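Local coordinates for protein similar to yteR (Bacilus subtilis) (Clostridium acetobutylicum, PDB 4WU0) that is a family 105 glycoside hydrolase that probably hydrolyses unsaturated rhamnogalacturonan fragments derived from pectin, at residues A[31-35]-A[81-85]; A[23-29]-A[75-79]; A[9-13]-A[45-49]; A[96-100]-A[142-146]. One frame throughout, in Å; residues are numbered along the deposited sequence.

Interaction 1 (A[31-35]-A[81-85]); sequences LDGIA and KILIT
Asp32 and Ile82 face each other where helical segments 31-35 and 81-85 run in the same general direction, their axes 10.0 Å apart at closest and 31° from parallel. The carboxylate of Asp32 reaches across obliquely. Its OD1 lies 3.4 Å from Ile82 CB, while OD2 rests by the CB of Lys81. No direct hydrogen bond joins the segments. Two waters do it instead. One donates to Asp32 OD2 and accepts from the backbone N of Ile82, 3.0 Å away, in the first turn of helix 80-90. The other donates to Asp32 OD1 at 2.6 Å and is hydrogen-bonded to Thr85 OG1. A negative charge near this helix start is probably favourable. Like-directed neighbouring helices are expected in the (alpha/alpha)6 barrel of this six-hairpin family, and helix 44-54, next to both, touches Leu31 and Ile82. Ile82 supplies the apolar part. With CG1 anti to the backbone N (chi1 -167°), its CG1 comes 3.9 Å from Leu31 CB and its CD1 comes 4.2 Å from Ala35 CB. Lys81 instead extends away, and its NZ bonds to Asn78 OD1 and Tyr133 O.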
loop_
_atom_site.group_PDB
_atom_site.type_symbol
_atom_site.label_atom_id
_atom_site.label_comp_id
_atom_site.label_asym_id
_atom_site.label_seq_id
_atom_site.Cartn_x
_atom_site.Cartn_y
_atom_site.Cartn_z
ATOM N N LEU A 31 -1.800 -2.955 -11.218
ATOM C CA LEU A 31 -0.983 -2.850 -12.398
ATOM C C LEU A 31 0.520 -2.891 -12.083
ATOM O O LEU A 31 1.310 -3.418 -12.883
ATOM C CB LEU A 31 -1.319 -1.579 -13.195
ATOM C CG LEU A 31 -2.723 -1.545 -13.792
ATOM C CD1 LEU A 31 -2.935 -0.226 -14.532
ATOM C CD2 LEU A 31 -2.976 -2.717 -14.735
ATOM N N ASP A 32 0.910 -2.327 -10.936
ATOM C CA ASP A 32 2.300 -2.373 -10.486
ATOM C C ASP A 32 2.724 -3.847 -10.289
ATOM O O ASP A 32 3.862 -4.212 -10.557
ATOM C CB ASP A 32 2.470 -1.588 -9.165
ATOM C CG ASP A 32 2.401 -0.050 -9.336
ATOM O OD1 ASP A 32 2.705 0.448 -10.434
ATOM O OD2 ASP A 32 2.074 0.685 -8.358
ATOM N N GLY A 33 1.809 -4.683 -9.798
ATOM C CA GLY A 33 2.071 -6.108 -9.692
ATOM C C GLY A 33 2.193 -6.765 -11.058
ATOM O O GLY A 33 3.077 -7.586 -11.300
ATOM N N ILE A 34 1.299 -6.411 -11.968
ATOM C CA ILE A 34 1.346 -6.962 -13.320
ATOM C C ILE A 34 2.640 -6.529 -14.028
ATOM O O ILE A 34 3.204 -7.260 -14.832
ATOM C CB ILE A 34 0.068 -6.611 -14.114
ATOM C CG1 ILE A 34 -1.128 -7.334 -13.473
ATOM C CG2 ILE A 34 0.213 -7.029 -15.578
ATOM C CD1 ILE A 34 -2.473 -6.963 -14.041
ATOM N N ALA A 35 3.129 -5.338 -13.709
ATOM C CA ALA A 35 4.361 -4.863 -14.315
ATOM C C ALA A 35 5.551 -5.738 -13.928
ATOM O O ALA A 35 6.478 -5.894 -14.719
ATOM C CB ALA A 35 4.623 -3.413 -13.973
ATOM N N LYS A 81 2.600 6.050 -9.743
ATOM C CA LYS A 81 3.674 5.069 -9.767
ATOM C C LYS A 81 3.652 4.253 -11.051
ATOM O O LYS A 81 4.685 4.110 -11.705
ATOM C CB LYS A 81 3.594 4.151 -8.565
ATOM C CG LYS A 81 3.693 4.878 -7.241
ATOM C CD LYS A 81 3.282 3.953 -6.128
ATOM C CE LYS A 81 3.363 4.607 -4.772
ATOM N NZ LYS A 81 2.933 3.628 -3.718
ATOM N N ILE A 82 2.492 3.705 -11.429
ATOM C CA ILE A 82 2.443 2.999 -12.710
ATOM C C ILE A 82 2.742 3.928 -13.887
ATOM O O ILE A 82 3.296 3.485 -14.897
ATOM C CB ILE A 82 1.132 2.198 -12.905
ATOM C CG1 ILE A 82 1.250 1.219 -14.087
ATOM C CG2 ILE A 82 -0.067 3.088 -13.046
ATOM C CD1 ILE A 82 2.187 0.019 -13.850
ATOM N N LEU A 83 2.366 5.202 -13.790
ATOM C CA LEU A 83 2.690 6.149 -14.851
ATOM C C LEU A 83 4.203 6.335 -15.028
ATOM O O LEU A 83 4.677 6.476 -16.160
ATOM C CB LEU A 83 2.017 7.500 -14.622
ATOM C CG LEU A 83 0.487 7.522 -14.674
ATOM C CD1 LEU A 83 -0.016 8.936 -14.356
ATOM C CD2 LEU A 83 -0.008 7.091 -16.034
ATOM N N ILE A 84 4.959 6.324 -13.928
ATOM C CA ILE A 84 6.415 6.356 -14.019
ATOM C C ILE A 84 6.913 5.156 -14.795
ATOM O O ILE A 84 7.765 5.279 -15.687
ATOM C CB ILE A 84 7.078 6.464 -12.635
ATOM C CG1 ILE A 84 6.703 7.797 -12.000
ATOM C CG2 ILE A 84 8.605 6.359 -12.735
ATOM C CD1 ILE A 84 7.089 7.926 -10.536
ATOM N N THR A 85 6.388 3.985 -14.448
ATOM C CA THR A 85 6.789 2.754 -15.103
ATOM C C THR A 85 6.476 2.816 -16.596
ATOM O O THR A 85 7.311 2.460 -17.432
ATOM C CB THR A 85 6.076 1.586 -14.425
ATOM O OG1 THR A 85 6.537 1.512 -13.067
ATOM C CG2 THR A 85 6.334 0.268 -15.146
HETATM O O HOH W 1 0.484 2.902 -9.408
HETATM O O HOH W 2 5.194 0.170 -11.207
#

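Interaction 2 (A[23-29]-A[75-79]); sequences WGYEYGL and DHLNN
Asn79 meets Trp23, Gly24 and Gly28 through successive parts of its side chain. Its CB sits over the face of the Trp23 six-membered ring, 3.7 Å from the centroid, in a CH-pi contact. CG is set beside its own backbone N (chi1 -72°), and from there the amide stands almost upright on the indole, the two planes 88° apart. One end of the amide, ND2, lies above the indole and donates to Gly24 O at 3.0 Å. It approaches from above the carbonyl plane. Tyr27 N reaches the same oxygen from the opposite face, so two donors grip the carbonyl of the N-cap residue of helix 25-41. The other end, OD1, accepts a weak bond from Gly28 N at 2.9 Å. Gly28 has no side chain, and OD1 lies 3.1 Å from its CA. Trp23 is also held at its edge: NE1 donates to His76 O at 2.8 Å, on a lone pair in the carbonyl plane. The indole edge points at the face of the His76 ring in a T-shaped pair with planes at 74°. Beside this, Asn78, its OD1 bonded to Lys81, donates through ND2 to Tyr25 O at 3.0 Å, which also accepts from Leu29 N. The contact joins the start of helix 25-41 to the loop leading into helix 80-90. Helix 129-146 packs on Tyr25, Leu29, Asp75 and Asn78, helix 345-360 touches Tyr25, Glu26, Tyr27 and Leu29, and helix 93-108 lies against Leu77.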
loop_
_atom_site.group_PDB
_atom_site.type_symbol
_atom_site.label_atom_id
_atom_site.label_comp_id
_atom_site.label_asym_id
_atom_site.label_seq_id
_atom_site.Cartn_x
_atom_site.Cartn_y
_atom_site.Cartn_z
ATOM N N TRP A 23 -10.704 6.665 -10.667
ATOM C CA TRP A 23 -9.260 6.805 -10.485
ATOM C C TRP A 23 -8.910 6.255 -9.110
ATOM O O TRP A 23 -8.745 6.997 -8.138
ATOM C CB TRP A 23 -8.877 8.275 -10.636
ATOM C CG TRP A 23 -7.438 8.648 -10.510
ATOM C CD1 TRP A 23 -6.882 9.414 -9.526
ATOM C CD2 TRP A 23 -6.372 8.339 -11.426
ATOM N NE1 TRP A 23 -5.535 9.593 -9.766
ATOM C CE2 TRP A 23 -5.201 8.953 -10.928
ATOM C CE3 TRP A 23 -6.298 7.609 -12.616
ATOM C CZ2 TRP A 23 -3.962 8.849 -11.574
ATOM C CZ3 TRP A 23 -5.069 7.493 -13.248
ATOM C CH2 TRP A 23 -3.908 8.118 -12.720
ATOM N N GLY A 24 -8.860 4.937 -9.032
ATOM C CA GLY A 24 -8.651 4.242 -7.786
ATOM C C GLY A 24 -7.222 3.802 -7.567
ATOM O O GLY A 24 -6.642 3.170 -8.430
ATOM N N TYR A 25 -6.672 4.149 -6.408
ATOM C CA TYR A 25 -5.295 3.787 -6.058
ATOM C C TYR A 25 -5.026 2.304 -6.180
ATOM O O TYR A 25 -3.904 1.906 -6.509
ATOM C CB TYR A 25 -4.973 4.222 -4.613
ATOM C CG TYR A 25 -5.785 3.521 -3.533
ATOM C CD1 TYR A 25 -6.930 4.099 -3.018
ATOM C CD2 TYR A 25 -5.393 2.298 -3.023
ATOM C CE1 TYR A 25 -7.668 3.475 -2.018
ATOM C CE2 TYR A 25 -6.147 1.646 -2.037
ATOM C CZ TYR A 25 -7.272 2.249 -1.533
ATOM O OH TYR A 25 -8.006 1.619 -0.537
ATOM N N GLU A 26 -6.039 1.476 -5.932
ATOM C CA GLU A 26 -5.828 0.038 -5.922
ATOM C C GLU A 26 -5.653 -0.508 -7.330
ATOM O O GLU A 26 -5.156 -1.612 -7.519
ATOM C CB GLU A 26 -6.965 -0.686 -5.165
ATOM C CG GLU A 26 -8.340 -0.648 -5.799
ATOM C CD GLU A 26 -9.184 0.554 -5.406
ATOM O OE1 GLU A 26 -8.634 1.650 -5.173
ATOM O OE2 GLU A 26 -10.431 0.398 -5.332
ATOM N N TYR A 27 -6.067 0.262 -8.333
ATOM C CA TYR A 27 -5.924 -0.163 -9.712
ATOM C C TYR A 27 -4.473 0.001 -10.176
ATOM O O TYR A 27 -3.898 -0.916 -10.759
ATOM C CB TYR A 27 -6.911 0.613 -10.598
ATOM C CG TYR A 27 -8.364 0.421 -10.215
ATOM C CD1 TYR A 27 -8.779 -0.690 -9.500
ATOM C CD2 TYR A 27 -9.327 1.350 -10.591
ATOM C CE1 TYR A 27 -10.131 -0.872 -9.169
ATOM C CE2 TYR A 27 -10.659 1.198 -10.252
ATOM C CZ TYR A 27 -11.052 0.059 -9.558
ATOM O OH TYR A 27 -12.371 -0.116 -9.223
ATOM N N GLY A 28 -3.849 1.137 -9.871
ATOM C CA GLY A 28 -2.422 1.286 -10.127
ATOM C C GLY A 28 -1.602 0.254 -9.368
ATOM O O GLY A 28 -0.604 -0.265 -9.872
ATOM N N LEU A 29 -2.008 -0.025 -8.137
ATOM C CA LEU A 29 -1.336 -1.033 -7.314
ATOM C C LEU A 29 -1.339 -2.420 -7.998
ATOM O O LEU A 29 -0.322 -3.121 -8.031
ATOM C CB LEU A 29 -2.026 -1.117 -5.960
ATOM C CG LEU A 29 -1.669 -2.234 -4.994
ATOM C CD1 LEU A 29 -0.205 -2.237 -4.592
ATOM C CD2 LEU A 29 -2.551 -2.105 -3.762
ATOM N N ASP A 75 -4.938 9.755 -1.918
ATOM C CA ASP A 75 -5.127 8.484 -2.641
ATOM C C ASP A 75 -4.907 8.665 -4.120
ATOM O O ASP A 75 -4.464 7.732 -4.803
ATOM C CB ASP A 75 -6.526 7.885 -2.474
ATOM C CG ASP A 75 -6.794 7.350 -1.098
ATOM O OD1 ASP A 75 -5.848 7.110 -0.330
ATOM O OD2 ASP A 75 -7.978 7.168 -0.772
ATOM N N HIS A 76 -5.245 9.849 -4.629
ATOM C CA HIS A 76 -5.169 10.124 -6.063
ATOM C C HIS A 76 -3.753 10.199 -6.619
ATOM O O HIS A 76 -3.586 10.245 -7.836
ATOM C CB HIS A 76 -5.883 11.433 -6.384
ATOM C CG HIS A 76 -7.364 11.310 -6.388
ATOM N ND1 HIS A 76 -8.006 10.131 -6.086
ATOM C CD2 HIS A 76 -8.336 12.202 -6.680
ATOM C CE1 HIS A 76 -9.312 10.306 -6.187
ATOM N NE2 HIS A 76 -9.536 11.552 -6.548
ATOM N N LEU A 77 -2.735 10.184 -5.758
ATOM C CA LEU A 77 -1.346 10.165 -6.207
ATOM C C LEU A 77 -0.806 8.766 -6.494
ATOM O O LEU A 77 0.175 8.614 -7.211
ATOM C CB LEU A 77 -0.437 10.869 -5.196
ATOM C CG LEU A 77 -0.812 12.329 -4.955
ATOM C CD1 LEU A 77 0.161 12.930 -3.960
ATOM C CD2 LEU A 77 -0.828 13.158 -6.233
ATOM N N ASN A 78 -1.425 7.741 -5.929
ATOM C CA ASN A 78 -0.814 6.423 -6.015
ATOM C C ASN A 78 -0.608 5.934 -7.449
ATOM O O ASN A 78 0.389 5.290 -7.750
ATOM C CB ASN A 78 -1.616 5.375 -5.284
ATOM C CG ASN A 78 -0.801 4.110 -5.080
ATOM O OD1 ASN A 78 0.245 4.150 -4.446
ATOM N ND2 ASN A 78 -1.229 3.009 -5.663
ATOM N N ASN A 79 -1.567 6.227 -8.317
ATOM C CA ASN A 79 -1.523 5.752 -9.693
ATOM C C ASN A 79 -0.429 6.448 -10.517
ATOM O O ASN A 79 -0.137 6.044 -11.623
ATOM C CB ASN A 79 -2.894 5.895 -10.347
ATOM C CG ASN A 79 -3.904 4.911 -9.822
ATOM O OD1 ASN A 79 -3.570 3.939 -9.141
ATOM N ND2 ASN A 79 -5.163 5.143 -10.149
HETATM O O HOH W 3 -7.582 6.935 -5.662
#

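Interaction 3 (A[9-13]-A[45-49]); sequences ADSII and KYLDF
Tyr46 OH donates to Asp10 OD1 at 2.7 Å, the one direct hydrogen bond between segments 9-13 and 45-49. The hydroxyl comes to the syn side of the carboxylate, somewhat out of its plane. Seen from the ring, OD1 lies at the edge, and carboxylate and ring are only 21° from coplanar. One turn further on, Ile13 covers Phe49. Its CG1 stands over the middle of the ring, 3.6 Å from the centroid and nearly on the ring normal. CG1 is placed there because it lies beside the backbone N (chi1 -64°). From CG1 the chain runs on to CD1, which reaches 3.9 Å from Tyr46 CD1, so this isoleucine touches both aromatic residues. Ala9 CB adds an apolar contact 4.0 Å from Tyr46 CE1.

Around this first shell lies Lys45. Its CG sits over one face of the Tyr46 ring, and the extended chain carries NZ toward Asp10. The charges do not form a salt bridge: Lys45 NZ and Asp10 OD1 are 4.2 Å apart. A water closes the gap, donating to Asp10 OD2 at 2.7 Å and accepting from Lys45 NZ. The buried side is backed by helix 25-41, where Val37 and Thr41 touch Tyr46 and Ile34 touches Phe49. Helix 345-360 packs on Ile12. The two segments belong to alternate helices of similar sense, 45° apart. Helix 25-41, which lies between them in the chain, runs roughly the other way and packs on segment 45-49. This is consistent with one layer of the (alpha/alpha)6 barrel expected for a six-hairpin glycosidase.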
loop_
_atom_site.group_PDB
_atom_site.type_symbol
_atom_site.label_atom_id
_atom_site.label_comp_id
_atom_site.label_asym_id
_atom_site.label_seq_id
_atom_site.Cartn_x
_atom_site.Cartn_y
_atom_site.Cartn_z
ATOM N N ALA A 9 -1.766 -12.994 -12.442
ATOM C CA ALA A 9 -1.890 -11.999 -13.503
ATOM C C ALA A 9 -2.819 -12.512 -14.602
ATOM O O ALA A 9 -3.712 -11.803 -15.058
ATOM C CB ALA A 9 -0.509 -11.654 -14.087
ATOM N N ASP A 10 -2.615 -13.764 -15.004
ATOM C CA ASP A 10 -3.443 -14.356 -16.044
ATOM C C ASP A 10 -4.897 -14.469 -15.565
ATOM O O ASP A 10 -5.824 -14.297 -16.347
ATOM C CB ASP A 10 -2.905 -15.731 -16.457
ATOM C CG ASP A 10 -1.644 -15.631 -17.285
ATOM O OD1 ASP A 10 -1.402 -14.526 -17.837
ATOM O OD2 ASP A 10 -0.894 -16.646 -17.381
ATOM N N SER A 11 -5.089 -14.741 -14.280
ATOM C CA SER A 11 -6.437 -14.819 -13.719
ATOM C C SER A 11 -7.141 -13.466 -13.734
ATOM O O SER A 11 -8.319 -13.368 -14.074
ATOM C CB SER A 11 -6.398 -15.357 -12.283
ATOM O OG SER A 11 -5.868 -16.661 -12.247
ATOM N N ILE A 12 -6.417 -12.423 -13.353
ATOM C CA ILE A 12 -6.977 -11.075 -13.317
ATOM C C ILE A 12 -7.431 -10.659 -14.713
ATOM O O ILE A 12 -8.519 -10.104 -14.895
ATOM C CB ILE A 12 -5.944 -10.087 -12.767
ATOM C CG1 ILE A 12 -5.666 -10.365 -11.280
ATOM C CG2 ILE A 12 -6.394 -8.630 -12.959
ATOM C CD1 ILE A 12 -4.403 -9.706 -10.788
ATOM N N ILE A 13 -6.592 -10.932 -15.701
ATOM C CA ILE A 13 -6.874 -10.547 -17.078
ATOM C C ILE A 13 -8.065 -11.334 -17.612
ATOM O O ILE A 13 -9.020 -10.749 -18.149
ATOM C CB ILE A 13 -5.606 -10.694 -17.964
ATOM C CG1 ILE A 13 -4.541 -9.708 -17.462
ATOM C CG2 ILE A 13 -5.925 -10.461 -19.420
ATOM C CD1 ILE A 13 -3.163 -9.893 -18.068
ATOM N N LYS A 45 2.141 -9.115 -23.670
ATOM C CA LYS A 45 0.722 -9.101 -23.335
ATOM C C LYS A 45 0.459 -8.441 -21.971
ATOM O O LYS A 45 -0.600 -7.843 -21.761
ATOM C CB LYS A 45 0.107 -10.494 -23.403
ATOM C CG LYS A 45 0.237 -11.314 -22.166
ATOM C CD LYS A 45 -0.475 -12.653 -22.340
ATOM C CE LYS A 45 0.079 -13.707 -21.400
ATOM N NZ LYS A 45 -0.220 -15.102 -21.869
ATOM N N TYR A 46 1.416 -8.527 -21.053
ATOM C CA TYR A 46 1.233 -7.894 -19.734
ATOM C C TYR A 46 1.375 -6.377 -19.842
ATOM O O TYR A 46 0.572 -5.627 -19.268
ATOM C CB TYR A 46 2.167 -8.492 -18.686
ATOM C CG TYR A 46 1.914 -9.964 -18.549
ATOM C CD1 TYR A 46 0.708 -10.432 -18.063
ATOM C CD2 TYR A 46 2.843 -10.882 -18.997
ATOM C CE1 TYR A 46 0.449 -11.779 -17.981
ATOM C CE2 TYR A 46 2.603 -12.228 -18.925
ATOM C CZ TYR A 46 1.394 -12.681 -18.424
ATOM O OH TYR A 46 1.155 -14.037 -18.373
ATOM N N LEU A 47 2.366 -5.923 -20.603
ATOM C CA LEU A 47 2.541 -4.487 -20.832
ATOM C C LEU A 47 1.325 -3.936 -21.559
ATOM O O LEU A 47 0.787 -2.884 -21.199
ATOM C CB LEU A 47 3.813 -4.207 -21.632
ATOM C CG LEU A 47 4.043 -2.746 -22.016
ATOM C CD1 LEU A 47 4.103 -1.893 -20.759
ATOM C CD2 LEU A 47 5.316 -2.583 -22.859
ATOM N N ASP A 48 0.858 -4.662 -22.562
ATOM C CA ASP A 48 -0.304 -4.209 -23.318
ATOM C C ASP A 48 -1.545 -4.072 -22.442
ATOM O O ASP A 48 -2.310 -3.128 -22.607
ATOM C CB ASP A 48 -0.590 -5.150 -24.489
ATOM C CG ASP A 48 0.448 -5.050 -25.584
ATOM O OD1 ASP A 48 1.131 -4.007 -25.669
ATOM O OD2 ASP A 48 0.568 -6.018 -26.365
ATOM N N PHE A 49 -1.730 -4.994 -21.496
ATOM C CA PHE A 49 -2.830 -4.909 -20.548
ATOM C C PHE A 49 -2.738 -3.662 -19.689
ATOM O O PHE A 49 -3.731 -2.995 -19.436
ATOM C CB PHE A 49 -2.880 -6.141 -19.642
ATOM C CG PHE A 49 -4.026 -6.130 -18.674
ATOM C CD1 PHE A 49 -5.309 -6.388 -19.112
ATOM C CD2 PHE A 49 -3.817 -5.853 -17.336
ATOM C CE1 PHE A 49 -6.371 -6.383 -18.233
ATOM C CE2 PHE A 49 -4.883 -5.860 -16.437
ATOM C CZ PHE A 49 -6.167 -6.112 -16.910
HETATM O O HOH W 4 -0.210 -16.915 -19.967
#

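Interaction 4 (A[96-100]-A[142-146]); sequences RKALI and YVKEF
A cation-pi stack joins two helices of what is probably the (alpha/alpha)6 barrel of this family: the guanidinium of Arg96, on helix 93-108, lies flat on the ring of Phe146, in segment 142-146. The centres are 3.7 Å apart and the planes differ by 13°. The closest pair is Arg96 NE and Phe146 CE1 at 3.3 Å. Arg96 reaches this place with CG anti to the backbone N and a bend at chi2 (70°), which turns the rest of the chain across the ring. The opposite face of the guanidinium is met by Ile100 CD1, so the cation is held flat between an aromatic ring and an aliphatic tip. Within the guanidinium plane, NH1 donates to Tyr142 OH at 3.0 Å, and the bond is nearly straight at 169°. The tyrosine ring is turned steeply to the guanidinium. Its hydroxyl is also bonded to a water, which accepts a weak bond from Arg96 NH2.

Leu99 adds the apolar contacts. Its CB lies 4.1 Å from Tyr142 CE2, and its CD1 lies 4.0 Å from Phe146 CE2. The aromatic pair is packed together too, with Phe146 CD2 over the face of Tyr142. Glu145 CG covers the second face of the Phe146 ring, and Glu145 OE1 forms a salt bridge to Lys88. Helix 80-90 packs on the same residues: Phe87 touches Arg96, and Leu83 and Ile84 touch Leu99. The arrangement is a cation-pi stack with an in-plane hydrogen bond, joining helices 93-108 and 129-146 of the probable (alpha/alpha)6 barrel.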
loop_
_atom_site.group_PDB
_atom_site.type_symbol
_atom_site.label_atom_id
_atom_site.label_comp_id
_atom_site.label_asym_id
_atom_site.label_seq_id
_atom_site.Cartn_x
_atom_site.Cartn_y
_atom_site.Cartn_z
ATOM N N ARG A 96 4.168 11.451 -19.118
ATOM C CA ARG A 96 4.958 12.470 -18.450
ATOM C C ARG A 96 4.094 13.684 -18.115
ATOM O O ARG A 96 4.210 14.248 -17.019
ATOM C CB ARG A 96 6.144 12.886 -19.305
ATOM C CG ARG A 96 7.023 13.939 -18.676
ATOM C CD ARG A 96 7.801 13.400 -17.505
ATOM N NE ARG A 96 8.602 14.459 -16.882
ATOM C CZ ARG A 96 8.360 15.015 -15.695
ATOM N NH1 ARG A 96 7.334 14.620 -14.950
ATOM N NH2 ARG A 96 9.158 15.981 -15.252
ATOM N N LYS A 97 3.203 14.078 -19.027
ATOM C CA LYS A 97 2.348 15.236 -18.756
ATOM C C LYS A 97 1.388 14.938 -17.610
ATOM O O LYS A 97 1.127 15.795 -16.783
ATOM C CB LYS A 97 1.567 15.656 -20.003
ATOM C CG LYS A 97 2.422 16.290 -21.077
ATOM C CD LYS A 97 1.588 16.561 -22.318
ATOM C CE LYS A 97 2.383 17.267 -23.398
ATOM N NZ LYS A 97 1.645 17.199 -24.681
ATOM N N ALA A 98 0.864 13.719 -17.575
ATOM C CA ALA A 98 -0.000 13.287 -16.480
ATOM C C ALA A 98 0.750 13.309 -15.149
ATOM O O ALA A 98 0.216 13.727 -14.117
ATOM C CB ALA A 98 -0.572 11.882 -16.773
ATOM N N LEU A 99 2.010 12.917 -15.184
ATOM C CA LEU A 99 2.850 12.931 -13.993
ATOM C C LEU A 99 3.081 14.356 -13.501
ATOM O O LEU A 99 3.074 14.601 -12.294
ATOM C CB LEU A 99 4.175 12.220 -14.277
ATOM C CG LEU A 99 4.054 10.686 -14.201
ATOM C CD1 LEU A 99 5.218 9.998 -14.894
ATOM C CD2 LEU A 99 3.958 10.257 -12.746
ATOM N N ILE A 100 3.282 15.285 -14.430
ATOM C CA ILE A 100 3.443 16.690 -14.074
ATOM C C ILE A 100 2.174 17.173 -13.377
ATOM O O ILE A 100 2.237 17.909 -12.390
ATOM C CB ILE A 100 3.746 17.547 -15.316
ATOM C CG1 ILE A 100 5.181 17.285 -15.765
ATOM C CG2 ILE A 100 3.536 19.035 -15.031
ATOM C CD1 ILE A 100 5.440 17.653 -17.214
ATOM N N TYR A 142 8.840 9.661 -7.725
ATOM C CA TYR A 142 8.861 10.767 -8.658
ATOM C C TYR A 142 10.202 11.501 -8.556
ATOM O O TYR A 142 10.826 11.823 -9.566
ATOM C CB TYR A 142 7.713 11.729 -8.355
ATOM C CG TYR A 142 7.564 12.827 -9.374
ATOM C CD1 TYR A 142 8.332 13.974 -9.292
ATOM C CD2 TYR A 142 6.674 12.713 -10.424
ATOM C CE1 TYR A 142 8.213 14.978 -10.231
ATOM C CE2 TYR A 142 6.551 13.702 -11.346
ATOM C CZ TYR A 142 7.333 14.817 -11.268
ATOM O OH TYR A 142 7.193 15.810 -12.215
ATOM N N VAL A 143 10.636 11.767 -7.331
ATOM C CA VAL A 143 11.892 12.511 -7.135
ATOM C C VAL A 143 13.081 11.735 -7.684
ATOM O O VAL A 143 13.988 12.322 -8.275
ATOM C CB VAL A 143 12.109 12.831 -5.632
ATOM C CG1 VAL A 143 13.510 13.382 -5.351
ATOM C CG2 VAL A 143 11.024 13.784 -5.150
ATOM N N LYS A 144 13.088 10.424 -7.472
ATOM C CA LYS A 144 14.136 9.550 -8.008
ATOM C C LYS A 144 14.275 9.744 -9.515
ATOM O O LYS A 144 15.382 9.811 -10.040
ATOM C CB LYS A 144 13.819 8.084 -7.693
ATOM C CG LYS A 144 14.841 7.037 -8.207
ATOM C CD LYS A 144 16.183 7.228 -7.524
ATOM C CE LYS A 144 17.106 6.019 -7.668
ATOM N NZ LYS A 144 17.286 5.613 -9.080
ATOM N N GLU A 145 13.149 9.858 -10.204
ATOM C CA GLU A 145 13.159 9.969 -11.660
ATOM C C GLU A 145 13.344 11.388 -12.198
ATOM O O GLU A 145 14.035 11.584 -13.207
ATOM C CB GLU A 145 11.866 9.340 -12.228
ATOM C CG GLU A 145 11.807 9.256 -13.755
ATOM C CD GLU A 145 12.818 8.271 -14.361
ATOM O OE1 GLU A 145 13.277 7.339 -13.652
ATOM O OE2 GLU A 145 13.157 8.451 -15.558
ATOM N N PHE A 146 12.743 12.375 -11.534
ATOM C CA PHE A 146 12.614 13.715 -12.107
ATOM C C PHE A 146 12.995 14.872 -11.194
ATOM O O PHE A 146 13.054 16.008 -11.649
ATOM C CB PHE A 146 11.148 14.011 -12.435
ATOM C CG PHE A 146 10.476 12.984 -13.286
ATOM C CD1 PHE A 146 10.777 12.858 -14.630
ATOM C CD2 PHE A 146 9.471 12.182 -12.752
ATOM C CE1 PHE A 146 10.119 11.913 -15.407
ATOM C CE2 PHE A 146 8.814 11.259 -13.531
ATOM C CZ PHE A 146 9.134 11.125 -14.847
HETATM O O HOH W 5 8.717 17.835 -12.320
#

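Overall arrangement
Interactions 1 and 2 both use helix 25-41 and touch through Ile82 with Gly28 and Leu83 with Trp23. Interaction 2 is the most buried and lies about 10 Å from the chain centre. It relies on direct hydrogen bonds from asparagine and indole groups. Interaction 1 is partly buried and relies on waters and an isoleucine. Interactions 3 and 4 lie further out, about 21 and 20 Å from the centre, each with one exposed touching residue, and combine aromatic rings with a hydrogen bond at a tyrosine hydroxyl. Their centres are about 25 Å apart, and they do not touch. Interaction 1 links them: Leu31 packs on Phe49, Ile34 on Tyr46, and Ile84 on Leu99.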